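Local coordinates for Orf c02003 protein (Sulfolobus solfataricus P2, PDB 2Q00) that is of unknown function but belongs to the archaeal PaREP1/PaREP8 family and folds into a compact bundle of helices, at residues K29-A34 and I81-A86. Numbering follows the deposited sequence.
Sequences KYYKAA and ILWKSA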
ATOM      1  N   LYS A  29       2.018   8.602  -2.692  1.00 45.36           N
ATOM      2  CA  LYS A  29       3.192   7.849  -2.262  1.00 44.66           C
ATOM      3  C   LYS A  29       2.796   6.788  -1.260  1.00 44.77           C
ATOM      4  O   LYS A  29       3.360   5.684  -1.257  1.00 45.70           O
ATOM      5  CB  LYS A  29       4.253   8.773  -1.663  1.00 48.11           C
ATOM      6  CG  LYS A  29       5.322   9.205  -2.662  1.00 47.14           C
ATOM      7  CD  LYS A  29       4.859  10.299  -3.594  1.00 55.13           C
ATOM      8  CE  LYS A  29       5.420  10.109  -5.003  1.00 56.34           C
ATOM      9  NZ  LYS A  29       6.844   9.667  -5.025  1.00 54.67           N
ATOM     10  N   TYR A  30       1.827   7.121  -0.407  1.00 45.60           N
ATOM     11  CA  TYR A  30       1.337   6.167   0.578  1.00 43.03           C
ATOM     12  C   TYR A  30       0.695   5.012  -0.167  1.00 42.52           C
ATOM     13  O   TYR A  30       0.831   3.858   0.227  1.00 44.35           O
ATOM     14  CB  TYR A  30       0.303   6.808   1.500  1.00 45.33           C
ATOM     15  CG  TYR A  30       0.882   7.667   2.603  1.00 43.99           C
ATOM     16  CD1 TYR A  30       1.728   7.116   3.563  1.00 42.82           C
ATOM     17  CD2 TYR A  30       0.569   9.031   2.695  1.00 44.58           C
ATOM     18  CE1 TYR A  30       2.252   7.894   4.590  1.00 45.68           C
ATOM     19  CE2 TYR A  30       1.083   9.823   3.724  1.00 43.59           C
ATOM     20  CZ  TYR A  30       1.930   9.245   4.675  1.00 44.42           C
ATOM     21  OH  TYR A  30       2.449   9.992   5.713  1.00 47.35           O
ATOM     22  N   TYR A  31      -0.021   5.326  -1.243  1.00 41.47           N
ATOM     23  CA  TYR A  31      -0.665   4.277  -2.015  1.00 44.99           C
ATOM     24  C   TYR A  31       0.399   3.404  -2.686  1.00 42.63           C
ATOM     25  O   TYR A  31       0.319   2.183  -2.653  1.00 45.01           O
ATOM     26  CB  TYR A  31      -1.595   4.871  -3.070  1.00 48.33           C
ATOM     27  CG  TYR A  31      -2.270   3.812  -3.914  1.00 51.97           C
ATOM     28  CD1 TYR A  31      -3.157   2.896  -3.338  1.00 50.53           C
ATOM     29  CD2 TYR A  31      -2.010   3.712  -5.283  1.00 50.28           C
ATOM     30  CE1 TYR A  31      -3.762   1.911  -4.103  1.00 46.84           C
ATOM     31  CE2 TYR A  31      -2.611   2.729  -6.056  1.00 47.77           C
ATOM     32  CZ  TYR A  31      -3.485   1.829  -5.456  1.00 52.78           C
ATOM     33  OH  TYR A  31      -4.054   0.829  -6.195  1.00 59.58           O
ATOM     34  N   LYS A  32       1.392   4.038  -3.302  1.00 43.30           N
ATOM     35  CA  LYS A  32       2.471   3.296  -3.947  1.00 43.09           C
ATOM     36  C   LYS A  32       3.174   2.421  -2.916  1.00 42.47           C
ATOM     37  O   LYS A  32       3.584   1.310  -3.225  1.00 44.75           O
ATOM     38  CB  LYS A  32       3.470   4.251  -4.602  1.00 45.22           C
ATOM     39  CG  LYS A  32       2.967   4.850  -5.901  1.00 47.19           C
ATOM     40  CD  LYS A  32       4.006   5.755  -6.539  1.00 45.94           C
ATOM     41  CE  LYS A  32       3.549   6.282  -7.903  1.00 45.16           C
ATOM     42  NZ  LYS A  32       4.653   7.089  -8.533  1.00 60.23           N
ATOM     43  N   ALA A  33       3.302   2.925  -1.690  1.00 41.26           N
ATOM     44  CA  ALA A  33       3.922   2.159  -0.616  1.00 41.75           C
ATOM     45  C   ALA A  33       3.083   0.910  -0.393  1.00 42.57           C
ATOM     46  O   ALA A  33       3.613  -0.181  -0.173  1.00 45.56           O
ATOM     47  CB  ALA A  33       3.992   2.989   0.691  1.00 37.92           C
ATOM     48  N   ALA A  34       1.764   1.076  -0.453  1.00 45.31           N
ATOM     49  CA  ALA A  34       0.840  -0.042  -0.253  1.00 41.91           C
ATOM     50  C   ALA A  34       0.928  -1.047  -1.390  1.00 39.53           C
ATOM     51  O   ALA A  34       0.927  -2.259  -1.162  1.00 41.65           O
ATOM     52  CB  ALA A  34      -0.587   0.468  -0.121  1.00 40.77           C
ATOM     53  N   ILE A  81      -8.470  -5.254   4.477  1.00 52.55           N
ATOM     54  CA  ILE A  81      -9.035  -3.976   4.885  1.00 54.29           C
ATOM     55  C   ILE A  81      -7.999  -2.852   4.952  1.00 50.56           C
ATOM     56  O   ILE A  81      -8.351  -1.682   4.805  1.00 49.05           O
ATOM     57  CB  ILE A  81      -9.813  -4.106   6.206  1.00 55.02           C
ATOM     58  CG1 ILE A  81      -9.130  -5.102   7.131  1.00 63.75           C
ATOM     59  CG2 ILE A  81     -11.227  -4.599   5.917  1.00 63.22           C
ATOM     60  CD1 ILE A  81      -9.830  -5.275   8.469  1.00 68.81           C
ATOM     61  N   LEU A  82      -6.728  -3.191   5.154  1.00 50.04           N
ATOM     62  CA  LEU A  82      -5.683  -2.169   5.162  1.00 44.67           C
ATOM     63  C   LEU A  82      -5.585  -1.703   3.714  1.00 45.55           C
ATOM     64  O   LEU A  82      -5.406  -0.512   3.423  1.00 45.63           O
ATOM     65  CB  LEU A  82      -4.348  -2.755   5.617  1.00 46.04           C
ATOM     66  CG  LEU A  82      -4.068  -2.826   7.122  1.00 46.43           C
ATOM     67  CD1 LEU A  82      -5.330  -3.187   7.865  1.00 52.57           C
ATOM     68  CD2 LEU A  82      -2.978  -3.854   7.394  1.00 40.61           C
ATOM     69  N   TRP A  83      -5.725  -2.650   2.798  1.00 45.18           N
ATOM     70  CA  TRP A  83      -5.674  -2.315   1.386  1.00 48.87           C
ATOM     71  C   TRP A  83      -6.756  -1.299   0.981  1.00 50.78           C
ATOM     72  O   TRP A  83      -6.492  -0.390   0.185  1.00 52.97           O
ATOM     73  CB  TRP A  83      -5.805  -3.577   0.524  1.00 49.60           C
ATOM     74  CG  TRP A  83      -5.851  -3.235  -0.925  1.00 50.09           C
ATOM     75  CD1 TRP A  83      -6.928  -3.330  -1.760  1.00 51.18           C
ATOM     76  CD2 TRP A  83      -4.797  -2.630  -1.694  1.00 47.50           C
ATOM     77  NE1 TRP A  83      -6.610  -2.813  -2.998  1.00 57.70           N
ATOM     78  CE2 TRP A  83      -5.310  -2.379  -2.984  1.00 52.89           C
ATOM     79  CE3 TRP A  83      -3.470  -2.274  -1.414  1.00 54.16           C
ATOM     80  CZ2 TRP A  83      -4.540  -1.789  -3.996  1.00 53.19           C
ATOM     81  CZ3 TRP A  83      -2.704  -1.687  -2.418  1.00 49.89           C
ATOM     82  CH2 TRP A  83      -3.245  -1.451  -3.694  1.00 49.77           C
ATOM     83  N   LYS A  84      -7.969  -1.443   1.520  1.00 55.48           N
ATOM     84  CA  LYS A  84      -9.051  -0.511   1.183  1.00 55.58           C
ATOM     85  C   LYS A  84      -8.620   0.925   1.467  1.00 50.19           C
ATOM     86  O   LYS A  84      -8.807   1.813   0.628  1.00 51.73           O
ATOM     87  CB  LYS A  84     -10.322  -0.841   1.971  1.00 57.94           C
ATOM     88  CG  LYS A  84     -10.957  -2.183   1.596  1.00 60.87           C
ATOM     89  CD  LYS A  84     -12.306  -2.389   2.302  1.00 64.85           C
ATOM     90  CE  LYS A  84     -12.930  -3.752   1.976  1.00 77.21           C
ATOM     91  NZ  LYS A  84     -12.130  -4.911   2.490  1.00 76.93           N
ATOM     92  N   SER A  85      -8.038   1.141   2.649  1.00 46.25           N
ATOM     93  CA  SER A  85      -7.542   2.464   3.044  1.00 45.90           C
ATOM     94  C   SER A  85      -6.567   3.006   1.994  1.00 47.44           C
ATOM     95  O   SER A  85      -6.590   4.200   1.643  1.00 45.69           O
ATOM     96  CB  SER A  85      -6.807   2.382   4.376  1.00 47.06           C
ATOM     97  OG  SER A  85      -7.646   1.863   5.377  1.00 46.22           O
ATOM     98  N   ALA A  86      -5.697   2.125   1.509  1.00 44.41           N
ATOM     99  CA  ALA A  86      -4.731   2.519   0.502  1.00 42.51           C
ATOM    100  C   ALA A  86      -5.511   2.993  -0.729  1.00 44.85           C
ATOM    101  O   ALA A  86      -5.207   4.045  -1.311  1.00 44.54           O
ATOM    102  CB  ALA A  86      -3.809   1.315   0.141  1.00 37.24           C
TER
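Tyr31 and Ala34 meet Trp83 and Ala86 in a buried, apolar helix-to-helix contact near the centre of the chain, where helix 23-45 runs against helix 79-95. The two short segments are roughly antiparallel, their directions 148° apart and their axes 9.7 Å apart at closest approach. The small side chains facing one another are consistent with this spacing: Ala34 CB lies 3.3 Å from Ala86 CB, a tight methyl-to-methyl contact between the backbones. Beside this pair the two aromatic side chains reach across from their own helices. Both rings leave their helices with CG trans to the main-chain nitrogen (chi1 179° in Tyr31), and both end up on the same flank of the alanine pair. There Tyr31 CE1 comes within 3.4 Å of Trp83 CH2, with ring planes inclined at 43°, neither parallel nor perpendicular. In this all-helical fold Tyr31 also stacks on His90, further along helix 79-95, while Phe66 of helix 62-71 meets Trp83 edge-to-face; Ala34 also touches Leu114 of helix 101-122. Within the contact, Trp83 CZ3 reaches 3.8 Å from Ala34 CB, while Tyr31 CD1 approaches the backbone oxygen Ala86 O at 3.1 Å. Replacing Tyr31 by an alanine would probably open a gap beside Ala86 and leave Trp83 CH2 and CZ2 without their aromatic neighbour from helix 23-45.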